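Local coordinates for peridinin-chlorophyll A protein (Amphidinium carterae, PDB 2C9E) that binds peridinin and chlorophyll a and probably serves as a water-soluble antenna that captures solar energy in the blue-green range, at residues T14-E19 with A132-K137; D75-K78 with M84-K87. One frame throughout, in Å; residues are numbered along the deposited sequence.

Interaction 1 (T14-E19 with A132-K137). With DGD (digalactosyl diacyl glycerol (dgdg)), chain G.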
loop_
_atom_site.group_PDB
_atom_site.type_symbol
_atom_site.label_atom_id
_atom_site.label_comp_id
_atom_site.label_asym_id
_atom_site.label_seq_id
_atom_site.Cartn_x
_atom_site.Cartn_y
_atom_site.Cartn_z
ATOM N N THR A 14 13.953 -14.791 12.215
ATOM C CA THR A 14 14.027 -13.453 11.661
ATOM C C THR A 14 14.029 -12.267 12.607
ATOM O O THR A 14 14.565 -11.184 12.264
ATOM C CB THR A 14 12.897 -13.269 10.652
ATOM O OG1 THR A 14 11.641 -13.602 11.262
ATOM C CG2 THR A 14 13.103 -14.175 9.470
ATOM N N TYR A 15 13.456 -12.470 13.797
ATOM C CA TYR A 15 13.362 -11.407 14.772
ATOM C C TYR A 15 14.711 -10.776 15.036
ATOM O O TYR A 15 14.815 -9.563 15.022
ATOM C CB TYR A 15 12.746 -11.911 16.094
ATOM C CG TYR A 15 12.386 -10.778 17.015
ATOM C CD1 TYR A 15 11.200 -10.051 16.833
ATOM C CD2 TYR A 15 13.266 -10.360 18.022
ATOM C CE1 TYR A 15 10.898 -8.945 17.619
ATOM C CE2 TYR A 15 12.976 -9.242 18.822
ATOM C CZ TYR A 15 11.792 -8.538 18.621
ATOM O OH TYR A 15 11.511 -7.431 19.409
ATOM N N PRO A 16 15.774 -11.577 15.260
ATOM C CA PRO A 16 17.104 -10.971 15.527
ATOM C C PRO A 16 17.643 -10.160 14.351
ATOM O O PRO A 16 18.390 -9.196 14.527
ATOM C CB PRO A 16 18.006 -12.191 15.845
ATOM C CG PRO A 16 17.057 -13.227 16.311
ATOM C CD PRO A 16 15.858 -13.050 15.353
ATOM N N ILE A 17 17.297 -10.563 13.134
ATOM C CA ILE A 17 17.731 -9.800 11.956
ATOM C C ILE A 17 16.912 -8.508 11.912
ATOM O O ILE A 17 17.440 -7.425 11.634
ATOM C CB ILE A 17 17.486 -10.616 10.653
ATOM C CG1 ILE A 17 18.348 -11.894 10.704
ATOM C CG2 ILE A 17 17.712 -9.700 9.402
ATOM C CD1 ILE A 17 18.126 -12.906 9.542
ATOM N N ALA A 18 15.609 -8.637 12.172
ATOM C CA ALA A 18 14.712 -7.482 12.213
ATOM C C ALA A 18 15.212 -6.404 13.215
ATOM O O ALA A 18 15.164 -5.181 12.936
ATOM C CB ALA A 18 13.317 -7.950 12.607
ATOM N N GLU A 19 15.675 -6.852 14.383
ATOM C CA GLU A 19 16.206 -5.935 15.407
ATOM C C GLU A 19 17.402 -5.113 14.933
ATOM O O GLU A 19 17.698 -4.085 15.498
ATOM C CB GLU A 19 16.675 -6.703 16.649
ATOM C CG GLU A 19 15.607 -7.146 17.587
ATOM C CD GLU A 19 16.196 -7.935 18.755
ATOM O OE1 GLU A 19 16.870 -8.960 18.516
ATOM O OE2 GLU A 19 15.989 -7.533 19.910
ATOM N N ALA A 132 25.557 -12.814 6.977
ATOM C CA ALA A 132 25.243 -13.836 5.998
ATOM C C ALA A 132 24.741 -15.189 6.507
ATOM O O ALA A 132 23.785 -15.731 5.940
ATOM C CB ALA A 132 26.419 -14.032 5.062
ATOM N N PHE A 133 25.372 -15.753 7.542
ATOM C CA PHE A 133 24.952 -17.042 8.072
ATOM C C PHE A 133 23.537 -16.883 8.647
ATOM O O PHE A 133 22.665 -17.765 8.558
ATOM C CB PHE A 133 25.901 -17.520 9.204
ATOM C CG PHE A 133 27.221 -18.123 8.737
ATOM C CD1 PHE A 133 27.266 -19.109 7.753
ATOM C CD2 PHE A 133 28.424 -17.710 9.325
ATOM C CE1 PHE A 133 28.508 -19.684 7.349
ATOM C CE2 PHE A 133 29.660 -18.270 8.941
ATOM C CZ PHE A 133 29.702 -19.259 7.950
ATOM N N GLU A 134 23.323 -15.747 9.277
ATOM C CA GLU A 134 22.031 -15.486 9.870
ATOM C C GLU A 134 20.944 -15.454 8.783
ATOM O O GLU A 134 19.980 -16.187 8.856
ATOM C CB GLU A 134 22.104 -14.177 10.638
ATOM C CG GLU A 134 20.953 -13.950 11.553
ATOM C CD GLU A 134 21.301 -12.962 12.684
ATOM O OE1 GLU A 134 22.271 -12.194 12.548
ATOM O OE2 GLU A 134 20.574 -12.961 13.712
ATOM N N ALA A 135 21.095 -14.621 7.763
ATOM C CA ALA A 135 20.078 -14.541 6.698
ATOM C C ALA A 135 19.878 -15.939 6.012
ATOM O O ALA A 135 18.769 -16.316 5.667
ATOM C CB ALA A 135 20.513 -13.474 5.632
ATOM N N GLU A 136 20.948 -16.699 5.825
ATOM C CA GLU A 136 20.798 -18.003 5.169
ATOM C C GLU A 136 19.896 -18.925 5.953
ATOM O O GLU A 136 19.025 -19.591 5.384
ATOM C CB GLU A 136 22.159 -18.628 4.926
ATOM C CG GLU A 136 22.856 -17.934 3.760
ATOM C CD GLU A 136 24.379 -18.077 3.790
ATOM O OE1 GLU A 136 24.908 -18.916 4.593
ATOM O OE2 GLU A 136 25.031 -17.334 3.012
ATOM N N LYS A 137 20.108 -18.945 7.267
ATOM C CA LYS A 137 19.308 -19.734 8.181
ATOM C C LYS A 137 17.848 -19.210 8.122
ATOM O O LYS A 137 16.901 -19.989 8.088
ATOM C CB LYS A 137 19.899 -19.612 9.600
ATOM C CG LYS A 137 19.063 -20.277 10.713
ATOM C CD LYS A 137 19.855 -20.316 11.999
ATOM C CE LYS A 137 18.937 -20.151 13.153
ATOM N NZ LYS A 137 18.725 -18.652 13.350
HETATM C C1A DGD G . 10.320 -11.555 -2.726
HETATM C C2A DGD G . 9.856 -10.146 -2.454
HETATM C C3A DGD G . 8.779 -9.671 -3.488
HETATM C C4A DGD G . 8.034 -8.458 -3.004
HETATM C C5A DGD G . 6.595 -8.448 -3.481
HETATM C C6A DGD G . 5.884 -7.158 -3.171
HETATM C C7A DGD G . 5.630 -6.941 -1.681
HETATM C C8A DGD G . 5.363 -5.424 -1.317
HETATM C C9A DGD G . 3.855 -5.159 -0.887
HETATM C CAA DGD G . 3.694 -5.142 0.615
HETATM C CBA DGD G . 2.304 -4.828 1.189
HETATM C CCA DGD G . 1.701 -3.457 0.884
HETATM C CDA DGD G . 0.376 -3.332 1.690
HETATM C CEA DGD G . -0.364 -1.993 1.548
HETATM C CFA DGD G . 0.372 -0.768 2.175
HETATM C CGA DGD G . -0.167 -0.442 3.580
HETATM C CHA DGD G . 0.772 0.436 4.403
HETATM C CIA DGD G . 2.247 0.082 4.298
HETATM O O1A DGD G . 10.104 -12.014 -3.854
HETATM C C1B DGD G . 13.159 -13.888 0.772
HETATM C C2B DGD G . 12.588 -13.909 2.166
HETATM C C3B DGD G . 13.526 -13.273 3.183
HETATM C C4B DGD G . 14.659 -14.229 3.559
HETATM C C5B DGD G . 15.084 -14.109 5.002
HETATM C C6B DGD G . 16.498 -13.548 5.066
HETATM C C7B DGD G . 16.555 -12.244 5.881
HETATM C C8B DGD G . 15.389 -12.108 6.819
HETATM C C9B DGD G . 14.593 -10.841 6.578
HETATM C CAB DGD G . 14.453 -10.085 7.907
HETATM C CBB DGD G . 13.546 -8.919 7.788
HETATM C CCB DGD G . 12.722 -8.807 9.026
HETATM C CDB DGD G . 11.241 -8.904 8.723
HETATM C CEB DGD G . 10.770 -10.288 8.948
HETATM C CFB DGD G . 10.967 -11.157 7.752
HETATM C CGB DGD G . 10.098 -10.709 6.585
HETATM C CHB DGD G . 10.509 -11.427 5.307
HETATM C CIB DGD G . 11.517 -10.628 4.459
HETATM O O1B DGD G . 14.300 -13.402 0.595
HETATM O O1G DGD G . 11.382 -12.029 -2.121
HETATM C C1G DGD G . 11.695 -13.337 -2.468
HETATM C C2G DGD G . 12.843 -13.749 -1.545
HETATM O O2G DGD G . 12.259 -13.884 -0.187
HETATM C C3G DGD G . 13.431 -15.067 -2.067
HETATM O O3G DGD G . 14.210 -14.588 -3.191
HETATM C C1D DGD G . 14.720 -15.609 -4.019
HETATM C C2D DGD G . 15.129 -15.011 -5.410
HETATM O O2D DGD G . 13.967 -14.507 -6.071
HETATM C C3D DGD G . 15.691 -16.130 -6.253
HETATM O O3D DGD G . 16.069 -15.625 -7.550
HETATM C C4D DGD G . 16.856 -16.822 -5.531
HETATM O O4D DGD G . 17.952 -15.934 -5.384
HETATM C C5D DGD G . 16.408 -17.234 -4.143
HETATM O O5D DGD G . 18.161 -18.802 -3.723
HETATM C C6D DGD G . 17.629 -17.560 -3.313
HETATM O O6D DGD G . 15.866 -16.157 -3.383
HETATM C C1E DGD G . 19.581 -18.703 -3.923
HETATM C C2E DGD G . 19.982 -19.645 -5.046
HETATM O O2E DGD G . 19.326 -19.237 -6.268
HETATM C C3E DGD G . 19.505 -21.076 -4.625
HETATM O O3E DGD G . 19.943 -22.048 -5.583
HETATM C C4E DGD G . 20.105 -21.386 -3.257
HETATM O O4E DGD G . 21.523 -21.260 -3.347
HETATM C C5E DGD G . 19.586 -20.328 -2.260
HETATM O O6E DGD G . 20.236 -19.143 -2.711
HETATM C C6E DGD G . 20.066 -20.642 -0.837
HETATM O O5E DGD G . 19.327 -21.728 -0.270
#

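Interaction 2 (D75-K78 with M84-K87). With MG (magnesium ion), chain L; PID (peridinin), chain F.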
loop_
_atom_site.group_PDB
_atom_site.type_symbol
_atom_site.label_atom_id
_atom_site.label_comp_id
_atom_site.label_asym_id
_atom_site.label_seq_id
_atom_site.Cartn_x
_atom_site.Cartn_y
_atom_site.Cartn_z
ATOM N N ASP A 75 1.495 -0.501 17.515
ATOM C CA ASP A 75 1.272 -0.012 18.881
ATOM C C ASP A 75 2.533 -0.202 19.759
ATOM O O ASP A 75 2.854 0.665 20.561
ATOM C CB ASP A 75 0.080 -0.736 19.520
ATOM C CG ASP A 75 -1.276 -0.305 18.926
ATOM O OD1 ASP A 75 -1.392 0.790 18.308
ATOM O OD2 ASP A 75 -2.259 -1.059 19.096
ATOM N N SER A 76 3.250 -1.318 19.608
ATOM C CA SER A 76 4.466 -1.528 20.411
ATOM C C SER A 76 5.732 -0.968 19.746
ATOM O O SER A 76 6.675 -0.514 20.421
ATOM C CB SER A 76 4.676 -3.035 20.741
ATOM O OG SER A 76 4.853 -3.873 19.589
ATOM N N ALA A 77 5.751 -0.960 18.419
ATOM C CA ALA A 77 6.918 -0.493 17.701
ATOM C C ALA A 77 7.103 0.995 17.784
ATOM O O ALA A 77 8.210 1.478 17.993
ATOM C CB ALA A 77 6.815 -0.912 16.228
ATOM N N LYS A 78 6.006 1.726 17.640
ATOM C CA LYS A 78 6.115 3.165 17.574
ATOM C C LYS A 78 6.464 3.874 18.842
ATOM O O LYS A 78 6.489 5.101 18.852
ATOM C CB LYS A 78 4.864 3.797 16.916
ATOM C CG LYS A 78 3.535 3.694 17.674
ATOM C CD LYS A 78 2.425 4.367 16.867
ATOM C CE LYS A 78 1.079 4.181 17.516
ATOM N NZ LYS A 78 -0.011 4.793 16.704
ATOM N N MET A 84 10.756 -1.090 16.600
ATOM C CA MET A 84 10.828 -2.532 16.667
ATOM C C MET A 84 9.680 -3.140 17.474
ATOM O O MET A 84 9.527 -2.873 18.678
ATOM C CB MET A 84 12.208 -2.892 17.249
ATOM C CG MET A 84 12.664 -4.330 17.106
ATOM S SD MET A 84 12.659 -4.891 15.400
ATOM C CE MET A 84 11.750 -6.433 15.626
ATOM N N ALA A 85 8.860 -3.954 16.814
ATOM C CA ALA A 85 7.722 -4.581 17.509
ATOM C C ALA A 85 8.198 -5.582 18.531
ATOM O O ALA A 85 9.364 -5.961 18.527
ATOM C CB ALA A 85 6.793 -5.302 16.503
ATOM N N SER A 86 7.260 -6.060 19.347
ATOM C CA SER A 86 7.533 -7.066 20.385
ATOM C C SER A 86 7.686 -8.441 19.702
ATOM O O SER A 86 7.198 -8.627 18.584
ATOM C CB SER A 86 6.377 -7.032 21.444
ATOM O OG SER A 86 5.147 -7.649 21.076
ATOM N N LYS A 87 8.387 -9.390 20.332
ATOM C CA LYS A 87 8.540 -10.708 19.711
ATOM C C LYS A 87 7.128 -11.301 19.527
ATOM O O LYS A 87 6.831 -12.039 18.577
ATOM C CB LYS A 87 9.363 -11.658 20.606
ATOM C CG LYS A 87 10.870 -11.382 20.715
ATOM C CD LYS A 87 11.635 -12.453 21.545
ATOM C CE LYS A 87 13.154 -12.208 21.531
ATOM N NZ LYS A 87 13.912 -13.269 22.272
HETATM MG MG MG L . -2.445 0.338 16.078
HETATM C C1 PID F . 5.178 -19.710 -2.872
HETATM C C2 PID F . 4.906 -20.837 -3.875
HETATM C C3 PID F . 3.451 -20.774 -4.352
HETATM C C4 PID F . 2.544 -20.965 -3.134
HETATM C C5 PID F . 2.629 -19.810 -2.130
HETATM C C6 PID F . 4.050 -19.241 -1.947
HETATM C C7 PID F . 4.286 -18.630 -0.711
HETATM C C8 PID F . 4.810 -17.352 -0.503
HETATM C C9 PID F . 5.005 -16.757 0.748
HETATM C C10 PID F . 4.723 -17.290 2.001
HETATM C C11 PID F . 5.421 -15.508 0.969
HETATM C C12 PID F . 5.399 -15.245 2.280
HETATM C C13 PID F . 5.757 -14.029 2.865
HETATM C C14 PID F . 5.741 -13.707 4.224
HETATM C C15 PID F . 6.129 -12.427 4.627
HETATM C C16 PID F . 6.148 -11.949 5.937
HETATM C C17 PID F . 6.536 -10.643 6.238
HETATM C C18 PID F . 6.521 -10.148 7.542
HETATM C C19 PID F . 6.877 -8.847 7.891
HETATM C C20 PID F . 6.779 -8.442 9.224
HETATM C C21 PID F . 7.058 -7.164 9.713
HETATM C C22 PID F . 6.881 -6.893 11.071
HETATM C C23 PID F . 7.096 -5.708 11.576
HETATM C C24 PID F . 7.245 -4.494 12.043
HETATM C C25 PID F . 6.102 -3.467 12.044
HETATM C C26 PID F . 6.566 -2.235 11.258
HETATM C C27 PID F . 7.919 -1.694 11.737
HETATM C C28 PID F . 9.008 -2.775 11.754
HETATM C C29 PID F . 8.593 -4.003 12.575
HETATM C C30 PID F . 7.847 0.545 10.936
HETATM C C31 PID F . 8.351 1.663 10.021
HETATM C CM1 PID F . 6.633 -19.638 -2.406
HETATM C CM2 PID F . 2.070 -20.346 -0.808
HETATM C CM3 PID F . 1.683 -18.718 -2.636
HETATM C CM4 PID F . 5.289 -14.734 5.267
HETATM C CM5 PID F . 7.519 -6.041 8.777
HETATM C CM6 PID F . 4.861 -4.014 11.334
HETATM C CM7 PID F . 5.713 -3.098 13.477
HETATM C CM8 PID F . 9.657 -5.097 12.451
HETATM O O1 PID F . 4.501 -18.466 -3.074
HETATM O O2 PID F . 3.185 -21.820 -5.292
HETATM O O3 PID F . 4.289 -18.418 2.225
HETATM O O4 PID F . 4.968 -16.348 2.961
HETATM O O5 PID F . 8.396 -3.626 13.945
HETATM O O6 PID F . 8.347 -0.711 10.781
HETATM O O7 PID F . 7.053 0.803 11.839
#

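Interaction 1 (T14-E19 with A132-K137)
Ile17 carries CG1 anti to its own carbonyl carbon (chi1 -63°) and runs straight on to CD1, while Glu134 swings CG to the side opposite its backbone N (chi1 -166°). These two torsions bring the side chains alongside each other, pointing in opposite directions, at a helix-helix contact of the all-helical peridinin-chlorophyll protein fold. Helix 2-18 meets the start of helix 132-152 here; the axes of the two short segments approach to 9.9 Å, with their N-to-C directions inclined at 136°. At this spacing the contact is made by side chains, with no hydrogen bond between the segments. Ile17 CG1 lies 3.4 Å from Glu134 CG, and Ile17 CD1 reaches past the glutamate to within 3.8 Å of Ala135 CA. Glu134 thus presents its aliphatic stem to the isoleucine, and its carboxylate lies beside the kink of helix 2-18: OE1 forms a salt bridge with Lys20, just beyond the segment, and OE2 rests against CB of Pro16. That proline sits at the kink itself, its N having no bond to the turn before. The other face of the contact is lined by lipid. An acyl chain of the digalactosyl diacyl glycerol runs by both helices, its C6B 3.6 Å from Ala135 O and its CAB 3.6 Å from Ile17 CG2. Next along helix 2-18, Ala18 CB meets CCB of the same chain at 3.7 Å.

Interaction 2 (D75-K78 with M84-K87)
Ser76 and Ala77, in the last turn of helix 60-77, sit close against the returning loop 84-87; the CA atoms of Ala77 and Ala85 are 4.2 Å apart. Ala77 CB lies 3.7 Å from Ala85 N, and its methyl is 4.4 Å from Ala85 CB. On Ser76, OG stands between the backbone N and the carbonyl carbon (chi1 62°) and accepts a long hydrogen bond of 3.3 Å from Ser86 N. The same OG is hydrogen-bonded to Asp89 and to Ala73 O, so it links the helix end, the loop and the next helix. The buried floor is peridinin: Ala85 N donates to its O5 at 2.9 Å, and Ala77 CB rests 3.7 Å from the methyl CM7. Against this close core, the ends of the segments are open: Asp75 and Lys87 are both exposed, and neither meets the opposite segment. Asp75 instead binds magnesium through OD1 at 2.5 Å, with Ser71 O and Asp223 also coordinating the ion, and Lys78 forms a salt bridge with Asp220. Ser86 OG is hydrogen-bonded to Asp89 N, a serine N-cap at the start of helix 87-102, beside the hydroxyl-bearing cyclohexane end ring of a bound peridinin.

Interaction 2 is nested within the chain loop that interaction 1 closes: helix 2-18 comes first, then helix 60-77 and the turn into helix 87-102, and finally helix 132-152. The centres lie about 18 Å apart, on the same side of the chain's centre and both in the N-terminal half of the chain. Segment 14-19 joins them directly. Tyr15 OH probably hydrogen-bonds to Ala85 O (2.7 Å), the Tyr15 ring packs on Met84 and Lys87, and Phe90 of helix 87-102 meets the ring edge-to-face. Helix 2-18 therefore touches helix 132-152 through Pro16 and Ile17 and the peridinin-binding turn through Tyr15, so the lipid-lined and peridinin-lined contacts share this helix.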